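Local coordinates for RagB/SusD domain protein (Flavobacterium johnsoniae, PDB 5J90) that binds chitin as a SusD-like protein of a chitin utilization locus, probably presenting the polysaccharide at the outer membrane for uptake, at residues G87-Y92 against R466-V471; L122-M127 against I137-F142; G126-T131 against G432-S437; T159-E164 against L208-R213. One frame throughout, in Å; residues are numbered along the deposited sequence.

Overall arrangement
The four contacts tie together the helical body of a SusD-like fold, whose sequence family belongs to the TPR clan. Helix 113-134 serves both contact 2 and contact 3, which share Gly126 and Met127 and have centres about 12 Å apart. Contact 1 joins the preceding helix 83-108 to a loop far along the chain, and its span encloses the other three; contact 4 follows contact 2 in sequence and pairs helices 154-177 and 196-213. Contacts 1 and 4 do not touch, their centres lying about 21 Å apart. Glu164 of contact 4 bridges to Lys123 of contact 2, and Glu434 of contact 3 to Arg213 of contact 4, so salt bridges connect consecutive helices with the distant helix 432-442.

Contact 1. Residues G87-Y92 against R466-V471; sequences GFIWDY and RRINFV. With EDO (1,2-ethanediol), chain C.
Apolar packing joins Gly87-Tyr92, on helix 83-108, to Arg466-Val471, the irregular end of the loop that leads into helix 472-477. Val471 carries most of it, its CB directed at the helix. One methyl, CG2, lies over a face of the Trp90 indole, 3.9 Å from the centroid of the five-membered ring and 25° off the ring normal, which meets the geometry of a CH-pi contact. The other methyl, CG1, rests 3.7 Å from Trp90 CB and reaches Gly87 CA at 3.9 Å; the CA atoms of Gly87 and Val471 are 5.1 Å apart. In this SusD-like fold the contact brings a C-terminal loop onto an early helix of the helical body, and Val471 is the N-cap residue of the helix that follows. Further along, Ile89 and Ile468 meet tip to tip, their CD1 atoms 3.5 Å apart, a tight methyl pair. With chi2 near 180° in both residues, each chain is extended from CG1 and places its terminal methyl in the junction. Phe134 of helix 113-134 packs against Ile89, Ile468 and Val471 alike. Asp91 OD1 bonds to Ser473 OG, just beyond the loop.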
loop_
_atom_site.group_PDB
_atom_site.type_symbol
_atom_site.label_atom_id
_atom_site.label_comp_id
_atom_site.label_asym_id
_atom_site.label_seq_id
_atom_site.Cartn_x
_atom_site.Cartn_y
_atom_site.Cartn_z
ATOM N N GLY A 87 16.993 9.767 14.967
ATOM C CA GLY A 87 18.030 8.757 15.038
ATOM C C GLY A 87 18.092 8.057 16.385
ATOM O O GLY A 87 18.471 6.893 16.462
ATOM N N PHE A 88 17.704 8.758 17.445
ATOM C CA PHE A 88 17.706 8.171 18.785
ATOM C C PHE A 88 16.838 6.920 18.896
ATOM O O PHE A 88 17.165 5.998 19.647
ATOM C CB PHE A 88 17.266 9.204 19.827
ATOM C CG PHE A 88 18.354 10.160 20.224
ATOM C CD1 PHE A 88 18.607 11.298 19.477
ATOM C CD2 PHE A 88 19.133 9.904 21.342
ATOM C CE1 PHE A 88 19.630 12.178 19.846
ATOM C CE2 PHE A 88 20.152 10.777 21.719
ATOM C CZ PHE A 88 20.397 11.916 20.968
ATOM N N ILE A 89 15.736 6.884 18.147
ATOM C CA ILE A 89 14.828 5.738 18.192
ATOM C C ILE A 89 15.574 4.475 17.784
ATOM O O ILE A 89 15.555 3.456 18.478
ATOM C CB ILE A 89 13.638 5.937 17.229
ATOM C CG1 ILE A 89 12.922 7.266 17.488
ATOM C CG2 ILE A 89 12.683 4.752 17.323
ATOM C CD1 ILE A 89 11.951 7.653 16.377
ATOM N N TRP A 90 16.250 4.556 16.641
ATOM C CA TRP A 90 16.970 3.420 16.097
ATOM C C TRP A 90 18.171 3.074 16.976
ATOM O O TRP A 90 18.381 1.913 17.353
ATOM C CB TRP A 90 17.425 3.759 14.676
ATOM C CG TRP A 90 18.103 2.653 13.932
ATOM C CD1 TRP A 90 19.404 2.247 14.048
ATOM C CD2 TRP A 90 17.519 1.834 12.916
ATOM N NE1 TRP A 90 19.658 1.210 13.175
ATOM C CE2 TRP A 90 18.513 0.939 12.467
ATOM C CE3 TRP A 90 16.243 1.766 12.343
ATOM C CZ2 TRP A 90 18.272 -0.006 11.467
ATOM C CZ3 TRP A 90 16.008 0.826 11.352
ATOM C CH2 TRP A 90 17.010 -0.049 10.934
ATOM N N ASP A 91 18.964 4.086 17.312
ATOM C CA ASP A 91 20.233 3.823 17.979
ATOM C C ASP A 91 20.040 3.216 19.377
ATOM O O ASP A 91 20.686 2.220 19.719
ATOM C CB ASP A 91 21.113 5.079 17.983
ATOM C CG ASP A 91 21.523 5.507 16.574
ATOM O OD1 ASP A 91 21.610 4.634 15.693
ATOM O OD2 ASP A 91 21.748 6.717 16.343
ATOM N N TYR A 92 19.105 3.762 20.156
ATOM C CA TYR A 92 18.854 3.209 21.485
ATOM C C TYR A 92 18.157 1.850 21.451
ATOM O O TYR A 92 18.479 0.961 22.238
ATOM C CB TYR A 92 18.105 4.206 22.380
ATOM C CG TYR A 92 19.055 5.145 23.086
ATOM C CD1 TYR A 92 19.644 6.205 22.408
ATOM C CD2 TYR A 92 19.389 4.953 24.421
ATOM C CE1 TYR A 92 20.531 7.056 23.038
ATOM C CE2 TYR A 92 20.283 5.802 25.060
ATOM C CZ TYR A 92 20.846 6.845 24.358
ATOM O OH TYR A 92 21.734 7.701 24.986
ATOM N N ARG A 466 3.293 9.042 8.229
ATOM C CA ARG A 466 3.021 7.610 8.081
ATOM C C ARG A 466 4.201 6.754 8.548
ATOM O O ARG A 466 4.031 5.578 8.867
ATOM C CB ARG A 466 2.618 7.251 6.643
ATOM C CG ARG A 466 1.514 8.132 6.062
ATOM C CD ARG A 466 0.280 8.285 6.947
ATOM N NE ARG A 466 -0.515 7.057 7.037
ATOM C CZ ARG A 466 -1.759 7.003 7.509
ATOM N NH1 ARG A 466 -2.387 8.100 7.919
ATOM N NH2 ARG A 466 -2.402 5.847 7.551
ATOM N N ARG A 467 5.402 7.337 8.573
ATOM C CA ARG A 467 6.598 6.623 9.023
ATOM C C ARG A 467 7.705 7.626 9.264
ATOM O O ARG A 467 7.570 8.799 8.915
ATOM C CB ARG A 467 7.071 5.601 7.973
ATOM C CG ARG A 467 7.594 6.262 6.692
ATOM C CD ARG A 467 8.074 5.236 5.680
ATOM N NE ARG A 467 9.355 4.613 6.041
ATOM C CZ ARG A 467 10.546 5.087 5.687
ATOM N NH1 ARG A 467 10.655 6.231 5.012
ATOM N NH2 ARG A 467 11.636 4.404 6.008
ATOM N N ILE A 468 8.807 7.149 9.843
ATOM C CA ILE A 468 10.018 7.960 9.940
ATOM C C ILE A 468 11.042 7.417 8.945
ATOM O O ILE A 468 11.129 6.207 8.702
ATOM C CB ILE A 468 10.557 8.002 11.392
ATOM C CG1 ILE A 468 9.492 8.620 12.300
ATOM C CG2 ILE A 468 11.882 8.779 11.473
ATOM C CD1 ILE A 468 9.886 8.714 13.775
ATOM N N ASN A 469 11.806 8.332 8.353
ATOM C CA ASN A 469 12.835 7.976 7.374
ATOM C C ASN A 469 14.055 7.300 8.003
ATOM O O ASN A 469 14.332 7.484 9.196
ATOM C CB ASN A 469 13.254 9.207 6.555
ATOM C CG ASN A 469 13.745 10.346 7.426
ATOM O OD1 ASN A 469 13.021 10.837 8.298
ATOM N ND2 ASN A 469 14.990 10.762 7.209
ATOM N N PHE A 470 14.769 6.512 7.210
ATOM C CA PHE A 470 15.918 5.763 7.719
ATOM C C PHE A 470 16.969 6.716 8.311
ATOM O O PHE A 470 17.113 7.859 7.862
ATOM C CB PHE A 470 16.501 4.866 6.619
ATOM C CG PHE A 470 15.549 3.800 6.135
ATOM C CD1 PHE A 470 14.902 2.960 7.027
ATOM C CD2 PHE A 470 15.308 3.635 4.774
ATOM C CE1 PHE A 470 14.029 1.963 6.568
ATOM C CE2 PHE A 470 14.437 2.658 4.310
ATOM C CZ PHE A 470 13.802 1.821 5.196
ATOM N N VAL A 471 17.690 6.244 9.325
ATOM C CA VAL A 471 18.446 7.149 10.198
ATOM C C VAL A 471 19.896 7.420 9.771
ATOM O O VAL A 471 20.502 6.669 8.986
ATOM C CB VAL A 471 18.408 6.666 11.673
ATOM C CG1 VAL A 471 16.967 6.470 12.129
ATOM C CG2 VAL A 471 19.214 5.391 11.850
HETATM C C1 EDO C . 23.375 9.853 23.817
HETATM O O1 EDO C . 23.981 8.664 24.337
HETATM C C2 EDO C . 24.120 10.281 22.562
HETATM O O2 EDO C . 24.146 9.194 21.628
#

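Contact 2. Residues L122-M127 against I137-F142; sequences LKVEGM and IIYSKF
Lys123 NZ is held by a salt bridge to Glu164 of helix 154-177 and by a water, to which it donates at 2.8 Å; that water in turn donates to Tyr139 O. The ammonium group also stands 4.5 Å from the centroid of the Tyr139 ring, 31° off the normal, an off-centre cation-pi contact. CG of Lys123 is anti to the backbone N (chi1 -178°) and the chain stays extended, which carries CE to 3.4 Å from Tyr139 OH. The Tyr139 hydroxyl has its own bond to Glu164, whose carboxylate thus engages both residues and probably helps stabilise the lysine charge. Met127 meets the ring at its edge, CB lying 3.7 Å from Tyr139 CE1, and then bends so that its CE comes 4.2 Å from Ile137 CD1. A leucine in place of Tyr139 would probably leave Glu164 without its hydroxyl partner and Lys123 without the aromatic ring beside its ammonium group. In this helical SusD-like body the loop after helix 113-134 folds back against that helix, with a type I turn from Tyr139 to Phe142. Helix 83-108 packs on Met127 and Ile137 through Tyr94, while helix 154-177 borders Tyr139 through Gln160 and Met161.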
loop_
_atom_site.group_PDB
_atom_site.type_symbol
_atom_site.label_atom_id
_atom_site.label_comp_id
_atom_site.label_asym_id
_atom_site.label_seq_id
_atom_site.Cartn_x
_atom_site.Cartn_y
_atom_site.Cartn_z
ATOM N N LEU A 122 10.189 -10.296 24.920
ATOM C CA LEU A 122 10.676 -8.928 25.081
ATOM C C LEU A 122 11.186 -8.343 23.765
ATOM O O LEU A 122 10.989 -7.157 23.487
ATOM C CB LEU A 122 11.783 -8.882 26.135
ATOM C CG LEU A 122 11.290 -8.743 27.562
ATOM C CD1 LEU A 122 12.459 -8.943 28.517
ATOM C CD2 LEU A 122 10.651 -7.375 27.754
ATOM N N LYS A 123 11.849 -9.179 22.970
ATOM C CA LYS A 123 12.351 -8.775 21.663
ATOM C C LYS A 123 11.204 -8.284 20.778
ATOM O O LYS A 123 11.292 -7.199 20.187
ATOM C CB LYS A 123 13.059 -9.947 20.987
ATOM C CG LYS A 123 13.669 -9.634 19.628
ATOM C CD LYS A 123 14.112 -10.933 18.963
ATOM C CE LYS A 123 14.880 -10.685 17.663
ATOM N NZ LYS A 123 15.169 -11.965 16.971
ATOM N N VAL A 124 10.135 -9.070 20.694
ATOM C CA VAL A 124 9.008 -8.688 19.855
ATOM C C VAL A 124 8.332 -7.428 20.421
ATOM O O VAL A 124 7.953 -6.526 19.666
ATOM C CB VAL A 124 8.024 -9.852 19.686
ATOM C CG1 VAL A 124 6.779 -9.393 18.921
ATOM C CG2 VAL A 124 8.707 -11.010 18.958
ATOM N N GLU A 125 8.215 -7.338 21.741
ATOM C CA GLU A 125 7.634 -6.141 22.346
ATOM C C GLU A 125 8.409 -4.881 21.969
ATOM O O GLU A 125 7.816 -3.858 21.625
ATOM C CB GLU A 125 7.550 -6.289 23.869
ATOM C CG GLU A 125 7.283 -4.982 24.622
ATOM C CD GLU A 125 6.001 -4.252 24.216
ATOM O OE1 GLU A 125 5.114 -4.842 23.545
ATOM O OE2 GLU A 125 5.890 -3.055 24.583
ATOM N N GLY A 126 9.737 -4.942 22.008
ATOM C CA GLY A 126 10.517 -3.773 21.640
ATOM C C GLY A 126 10.612 -3.554 20.139
ATOM O O GLY A 126 10.513 -2.415 19.652
ATOM N N MET A 127 10.810 -4.628 19.385
ATOM C CA MET A 127 11.098 -4.469 17.960
ATOM C C MET A 127 9.881 -4.270 17.050
ATOM O O MET A 127 10.025 -3.694 15.966
ATOM C CB MET A 127 12.021 -5.586 17.448
ATOM C CG MET A 127 13.366 -5.658 18.201
ATOM S SD MET A 127 14.317 -4.113 18.211
ATOM C CE MET A 127 14.740 -3.964 16.476
ATOM N N ILE A 137 13.312 -3.027 8.553
ATOM C CA ILE A 137 14.327 -2.846 9.601
ATOM C C ILE A 137 15.329 -3.986 9.537
ATOM O O ILE A 137 15.103 -4.989 8.861
ATOM C CB ILE A 137 13.704 -2.796 11.026
ATOM C CG1 ILE A 137 13.030 -4.130 11.375
ATOM C CG2 ILE A 137 12.745 -1.615 11.161
ATOM C CD1 ILE A 137 12.705 -4.280 12.868
ATOM N N ILE A 138 16.447 -3.834 10.244
ATOM C CA ILE A 138 17.364 -4.946 10.434
ATOM C C ILE A 138 16.753 -5.935 11.428
ATOM O O ILE A 138 16.335 -5.557 12.527
ATOM C CB ILE A 138 18.740 -4.462 10.922
ATOM C CG1 ILE A 138 19.405 -3.624 9.831
ATOM C CG2 ILE A 138 19.613 -5.658 11.292
ATOM C CD1 ILE A 138 20.683 -2.907 10.279
ATOM N N TYR A 139 16.662 -7.199 11.038
ATOM C CA TYR A 139 16.088 -8.192 11.940
ATOM C C TYR A 139 16.832 -9.519 11.773
ATOM O O TYR A 139 17.684 -9.841 12.599
ATOM C CB TYR A 139 14.556 -8.295 11.762
ATOM C CG TYR A 139 13.822 -8.747 13.012
ATOM C CD1 TYR A 139 13.755 -7.929 14.134
ATOM C CD2 TYR A 139 13.183 -9.983 13.061
ATOM C CE1 TYR A 139 13.093 -8.339 15.283
ATOM C CE2 TYR A 139 12.511 -10.401 14.216
ATOM C CZ TYR A 139 12.472 -9.569 15.313
ATOM O OH TYR A 139 11.815 -9.951 16.465
ATOM N N SER A 140 16.581 -10.245 10.690
ATOM C CA SER A 140 17.231 -11.544 10.492
ATOM C C SER A 140 18.760 -11.452 10.402
ATOM O O SER A 140 19.460 -12.386 10.801
ATOM C CB SER A 140 16.669 -12.279 9.259
ATOM O OG SER A 140 17.063 -11.669 8.036
ATOM N N LYS A 141 19.275 -10.339 9.889
ATOM C CA LYS A 141 20.706 -10.212 9.644
ATOM C C LYS A 141 21.444 -9.485 10.764
ATOM O O LYS A 141 22.623 -9.172 10.627
ATOM C CB LYS A 141 20.961 -9.491 8.309
ATOM C CG LYS A 141 20.371 -10.180 7.090
ATOM C CD LYS A 141 20.871 -11.607 6.957
ATOM C CE LYS A 141 20.281 -12.282 5.729
ATOM N NZ LYS A 141 18.790 -12.274 5.765
ATOM N N PHE A 142 20.763 -9.205 11.874
ATOM C CA PHE A 142 21.423 -8.517 12.976
ATOM C C PHE A 142 22.671 -9.274 13.426
ATOM O O PHE A 142 22.651 -10.500 13.529
ATOM C CB PHE A 142 20.487 -8.324 14.175
ATOM C CG PHE A 142 21.127 -7.558 15.299
ATOM C CD1 PHE A 142 21.163 -6.178 15.285
ATOM C CD2 PHE A 142 21.731 -8.228 16.359
ATOM C CE1 PHE A 142 21.767 -5.468 16.305
ATOM C CE2 PHE A 142 22.346 -7.525 17.385
ATOM C CZ PHE A 142 22.361 -6.143 17.364
HETATM O O HOH W 1 16.614 -11.762 14.534
#

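Contact 3. Residues G126-T131 against G432-S437; sequences GMHRMT and GQEAWS
Arg129 and Gln433 provide the direct packing between two helices of the SusD-like helical body, 113-134 and the start of 432-442, which are brought together across some 300 residues of sequence. In this van der Waals part both the guanidinium NH1 and the CG methylene of Arg129 rest on the glutamine methylenes: Arg129 NH1 is 3.4 Å from Gln433 CB, and Arg129 CG is 4.0 Å from Gln433 CG. The guanidinium and amide planes are turned 72° apart, so the groups do not stack. A bend at chi3 (48°) turns the guanidinium out of line with the rest of the arginine chain and against the glutamine. Polar ends are satisfied elsewhere, Arg129 NH2 by Gln53 OE1 and Gln433 OE1 by Ser57 OG. The polar part of the contact is indirect. His128 NE2 and Glu434 OE1 are 4.3 Å apart, the oxygen near the imidazole plane at the ring edge. Glu434 OE1 also takes a salt bridge from Arg213 of helix 196-213, and His128 ND1 is bonded to Val124 O, a link likely to steady the ring. One water spans the remaining gap, 2.9 Å from His128 NE2 and donating to Glu434 OE1 at 2.7 Å.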
loop_
_atom_site.group_PDB
_atom_site.type_symbol
_atom_site.label_atom_id
_atom_site.label_comp_id
_atom_site.label_asym_id
_atom_site.label_seq_id
_atom_site.Cartn_x
_atom_site.Cartn_y
_atom_site.Cartn_z
ATOM N N GLY A 126 9.737 -4.942 22.008
ATOM C CA GLY A 126 10.517 -3.773 21.640
ATOM C C GLY A 126 10.612 -3.554 20.139
ATOM O O GLY A 126 10.513 -2.415 19.652
ATOM N N MET A 127 10.810 -4.628 19.385
ATOM C CA MET A 127 11.098 -4.469 17.960
ATOM C C MET A 127 9.881 -4.270 17.050
ATOM O O MET A 127 10.025 -3.694 15.966
ATOM C CB MET A 127 12.021 -5.586 17.448
ATOM C CG MET A 127 13.366 -5.658 18.201
ATOM S SD MET A 127 14.317 -4.113 18.211
ATOM C CE MET A 127 14.740 -3.964 16.476
ATOM N N HIS A 128 8.686 -4.699 17.470
ATOM C CA HIS A 128 7.512 -4.375 16.649
ATOM C C HIS A 128 7.332 -2.859 16.569
ATOM O O HIS A 128 6.926 -2.322 15.537
ATOM C CB HIS A 128 6.219 -5.091 17.106
ATOM C CG HIS A 128 5.485 -4.399 18.222
ATOM N ND1 HIS A 128 5.827 -4.554 19.550
ATOM C CD2 HIS A 128 4.436 -3.540 18.203
ATOM C CE1 HIS A 128 5.013 -3.828 20.302
ATOM N NE2 HIS A 128 4.159 -3.205 19.509
ATOM N N ARG A 129 7.678 -2.154 17.647
ATOM C CA ARG A 129 7.639 -0.693 17.644
ATOM C C ARG A 129 8.592 -0.132 16.589
ATOM O O ARG A 129 8.256 0.806 15.854
ATOM C CB ARG A 129 7.992 -0.156 19.035
ATOM C CG ARG A 129 6.902 -0.421 20.074
ATOM C CD ARG A 129 7.439 -0.398 21.522
ATOM N NE ARG A 129 8.292 0.763 21.813
ATOM C CZ ARG A 129 7.852 1.962 22.187
ATOM N NH1 ARG A 129 6.553 2.208 22.321
ATOM N NH2 ARG A 129 8.715 2.943 22.434
ATOM N N MET A 130 9.782 -0.721 16.503
ATOM C CA MET A 130 10.777 -0.300 15.524
ATOM C C MET A 130 10.271 -0.442 14.090
ATOM O O MET A 130 10.333 0.512 13.312
ATOM C CB MET A 130 12.065 -1.099 15.720
ATOM C CG MET A 130 13.265 -0.540 14.947
ATOM S SD MET A 130 13.956 0.988 15.659
ATOM C CE MET A 130 14.645 0.357 17.195
ATOM N N THR A 131 9.760 -1.616 13.732
ATOM C CA THR A 131 9.263 -1.763 12.369
ATOM C C THR A 131 7.999 -0.938 12.118
ATOM O O THR A 131 7.804 -0.409 11.021
ATOM C CB THR A 131 9.075 -3.236 11.943
ATOM O OG1 THR A 131 8.561 -3.280 10.604
ATOM C CG2 THR A 131 8.083 -3.954 12.841
ATOM N N GLY A 432 1.930 6.705 23.421
ATOM C CA GLY A 432 1.598 7.241 22.117
ATOM C C GLY A 432 1.920 6.374 20.916
ATOM O O GLY A 432 1.279 6.525 19.883
ATOM N N GLN A 433 2.888 5.471 21.034
ATOM C CA GLN A 433 3.297 4.672 19.881
ATOM C C GLN A 433 2.176 3.756 19.383
ATOM O O GLN A 433 1.873 3.745 18.191
ATOM C CB GLN A 433 4.571 3.887 20.205
ATOM C CG GLN A 433 5.054 2.959 19.087
ATOM C CD GLN A 433 5.538 3.690 17.841
ATOM O OE1 GLN A 433 5.916 4.870 17.881
ATOM N NE2 GLN A 433 5.532 2.981 16.720
ATOM N N GLU A 434 1.540 3.017 20.283
ATOM C CA GLU A 434 0.452 2.149 19.864
ATOM C C GLU A 434 -0.712 2.970 19.313
ATOM O O GLU A 434 -1.333 2.588 18.332
ATOM C CB GLU A 434 0.002 1.264 21.021
ATOM C CG GLU A 434 -1.061 0.234 20.630
ATOM C CD GLU A 434 -0.648 -0.664 19.475
ATOM O OE1 GLU A 434 0.563 -0.846 19.225
ATOM O OE2 GLU A 434 -1.548 -1.215 18.808
ATOM N N ALA A 435 -1.008 4.106 19.941
ATOM C CA ALA A 435 -2.093 4.962 19.468
ATOM C C ALA A 435 -1.829 5.491 18.062
ATOM O O ALA A 435 -2.748 5.564 17.241
ATOM C CB ALA A 435 -2.331 6.127 20.449
ATOM N N TRP A 436 -0.578 5.869 17.788
ATOM C CA TRP A 436 -0.178 6.327 16.447
ATOM C C TRP A 436 -0.327 5.206 15.414
ATOM O O TRP A 436 -0.824 5.433 14.304
ATOM C CB TRP A 436 1.265 6.866 16.475
ATOM C CG TRP A 436 1.839 7.294 15.146
ATOM C CD1 TRP A 436 1.251 8.100 14.206
ATOM C CD2 TRP A 436 3.134 6.961 14.636
ATOM N NE1 TRP A 436 2.101 8.271 13.131
ATOM C CE2 TRP A 436 3.265 7.587 13.377
ATOM C CE3 TRP A 436 4.201 6.195 15.127
ATOM C CZ2 TRP A 436 4.416 7.452 12.593
ATOM C CZ3 TRP A 436 5.348 6.069 14.355
ATOM C CH2 TRP A 436 5.445 6.697 13.102
ATOM N N SER A 437 0.088 3.996 15.770
ATOM C CA SER A 437 -0.089 2.869 14.853
ATOM C C SER A 437 -1.570 2.574 14.581
ATOM O O SER A 437 -1.971 2.384 13.432
ATOM C CB SER A 437 0.644 1.639 15.381
ATOM O OG SER A 437 2.036 1.901 15.399
HETATM O O HOH W 2 3.199 -0.499 19.615
#

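Contact 4. Residues T159-E164 against L208-R213; sequences TQMFAE and LRLAMR
Met161 and Phe162 bring helix 154-177 against Leu210 and Ala211 of helix 196-213, in a near-antiparallel helix pair of the SusD-like helical body. The short axes run at 155° to each other and approach to 10.9 Å, a separation that leaves side chains to bridge the interface. Met161 comes first, directed at the partner helix; its chain bends at chi3 (-58°), so that CE meets Leu210 CD1 at 4.2 Å, the two side chains crossing at about a right angle. Both also touch His128 of helix 113-134. Phe162 follows and makes the broader contact. Its ring and the Leu210 side chain lie alongside each other, pointing opposite ways, with Phe162 CE1 3.7 Å from Leu210 CB, and the ring end reaches the partner backbone. A serine in place of Phe162 would probably open a gap beside Leu210 and leave the backbone at Ala211 without its aromatic neighbour. Glu225 of helix 219-231 touches both Phe162 and Ala211, and Phe162 O accepts a bond from Arg207 NH1, a polar tie beside the apolar packing. At the far end of the ring, Phe162 CZ lies 3.8 Å from Ala211 N, which sits at the ring edge, in its plane.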
loop_
_atom_site.group_PDB
_atom_site.type_symbol
_atom_site.label_atom_id
_atom_site.label_comp_id
_atom_site.label_asym_id
_atom_site.label_seq_id
_atom_site.Cartn_x
_atom_site.Cartn_y
_atom_site.Cartn_z
ATOM N N THR A 159 6.134 -11.880 9.876
ATOM C CA THR A 159 6.136 -13.342 9.876
ATOM C C THR A 159 7.102 -13.894 10.921
ATOM O O THR A 159 6.761 -14.810 11.680
ATOM C CB THR A 159 6.472 -13.874 8.475
ATOM O OG1 THR A 159 5.369 -13.588 7.611
ATOM C CG2 THR A 159 6.711 -15.380 8.476
ATOM N N GLN A 160 8.301 -13.323 10.983
ATOM C CA GLN A 160 9.271 -13.765 11.986
ATOM C C GLN A 160 8.802 -13.536 13.426
ATOM O O GLN A 160 8.985 -14.399 14.288
ATOM C CB GLN A 160 10.619 -13.088 11.756
ATOM C CG GLN A 160 11.315 -13.476 10.482
ATOM C CD GLN A 160 12.565 -12.658 10.265
ATOM O OE1 GLN A 160 13.596 -12.918 10.894
ATOM N NE2 GLN A 160 12.478 -11.642 9.393
ATOM N N MET A 161 8.192 -12.381 13.692
ATOM C CA MET A 161 7.702 -12.081 15.033
ATOM C C MET A 161 6.614 -13.064 15.461
ATOM O O MET A 161 6.619 -13.538 16.599
ATOM C CB MET A 161 7.229 -10.628 15.139
ATOM C CG MET A 161 8.367 -9.615 15.008
ATOM S SD MET A 161 7.881 -7.915 15.341
ATOM C CE MET A 161 6.579 -7.608 14.141
ATOM N N PHE A 162 5.690 -13.396 14.566
ATOM C CA PHE A 162 4.665 -14.384 14.908
ATOM C C PHE A 162 5.303 -15.734 15.228
ATOM O O PHE A 162 4.848 -16.432 16.138
ATOM C CB PHE A 162 3.664 -14.552 13.757
ATOM C CG PHE A 162 2.709 -13.388 13.574
ATOM C CD1 PHE A 162 1.939 -12.906 14.629
ATOM C CD2 PHE A 162 2.546 -12.811 12.322
ATOM C CE1 PHE A 162 1.042 -11.854 14.450
ATOM C CE2 PHE A 162 1.661 -11.757 12.131
ATOM C CZ PHE A 162 0.901 -11.275 13.201
ATOM N N ALA A 163 6.352 -16.105 14.487
ATOM C CA ALA A 163 7.031 -17.390 14.715
ATOM C C ALA A 163 7.816 -17.385 16.024
ATOM O O ALA A 163 7.882 -18.400 16.719
ATOM C CB ALA A 163 7.961 -17.734 13.540
ATOM N N GLU A 164 8.419 -16.248 16.351
ATOM C CA GLU A 164 9.110 -16.099 17.629
ATOM C C GLU A 164 8.135 -16.224 18.794
ATOM O O GLU A 164 8.429 -16.885 19.793
ATOM C CB GLU A 164 9.866 -14.776 17.666
ATOM C CG GLU A 164 11.097 -14.809 16.770
ATOM C CD GLU A 164 11.726 -13.445 16.542
ATOM O OE1 GLU A 164 11.033 -12.413 16.729
ATOM O OE2 GLU A 164 12.922 -13.406 16.164
ATOM N N LEU A 208 -2.161 -10.877 19.352
ATOM C CA LEU A 208 -3.433 -10.307 18.933
ATOM C C LEU A 208 -3.282 -8.873 18.422
ATOM O O LEU A 208 -3.881 -8.507 17.399
ATOM C CB LEU A 208 -4.458 -10.394 20.077
ATOM C CG LEU A 208 -5.870 -9.861 19.801
ATOM C CD1 LEU A 208 -6.532 -10.606 18.635
ATOM C CD2 LEU A 208 -6.726 -9.965 21.061
ATOM N N ARG A 209 -2.470 -8.066 19.107
ATOM C CA ARG A 209 -2.165 -6.722 18.631
ATOM C C ARG A 209 -1.548 -6.754 17.230
ATOM O O ARG A 209 -1.972 -6.013 16.339
ATOM C CB ARG A 209 -1.216 -6.014 19.609
ATOM C CG ARG A 209 -0.692 -4.686 19.064
ATOM C CD ARG A 209 0.437 -4.108 19.909
ATOM N NE ARG A 209 -0.062 -3.493 21.142
ATOM C CZ ARG A 209 0.725 -2.901 22.031
ATOM N NH1 ARG A 209 2.036 -2.860 21.828
ATOM N NH2 ARG A 209 0.204 -2.360 23.127
ATOM N N LEU A 210 -0.543 -7.600 17.046
ATOM C CA LEU A 210 0.154 -7.665 15.757
ATOM C C LEU A 210 -0.760 -8.201 14.652
ATOM O O LEU A 210 -0.687 -7.761 13.494
ATOM C CB LEU A 210 1.434 -8.501 15.866
ATOM C CG LEU A 210 2.487 -7.949 16.826
ATOM C CD1 LEU A 210 3.689 -8.884 16.882
ATOM C CD2 LEU A 210 2.904 -6.534 16.467
ATOM N N ALA A 211 -1.642 -9.128 15.018
ATOM C CA ALA A 211 -2.611 -9.664 14.073
ATOM C C ALA A 211 -3.573 -8.580 13.579
ATOM O O ALA A 211 -3.800 -8.438 12.376
ATOM C CB ALA A 211 -3.366 -10.822 14.707
ATOM N N MET A 212 -4.124 -7.783 14.491
ATOM C CA MET A 212 -5.058 -6.753 14.068
ATOM C C MET A 212 -4.347 -5.691 13.237
ATOM O O MET A 212 -4.935 -5.129 12.310
ATOM C CB MET A 212 -5.782 -6.124 15.267
ATOM C CG MET A 212 -7.131 -5.514 14.901
ATOM S SD MET A 212 -8.347 -6.745 14.343
ATOM C CE MET A 212 -8.592 -7.660 15.866
ATOM N N ARG A 213 -3.080 -5.422 13.551
ATOM C CA ARG A 213 -2.310 -4.453 12.774
ATOM C C ARG A 213 -2.333 -4.752 11.283
ATOM O O ARG A 213 -2.357 -3.824 10.470
ATOM C CB ARG A 213 -0.850 -4.409 13.242
ATOM C CG ARG A 213 -0.037 -3.293 12.582
ATOM C CD ARG A 213 -0.130 -1.986 13.380
ATOM N NE ARG A 213 0.743 -2.052 14.554
ATOM C CZ ARG A 213 0.358 -1.872 15.814
ATOM N NH1 ARG A 213 1.254 -1.985 16.786
ATOM N NH2 ARG A 213 -0.905 -1.577 16.126
#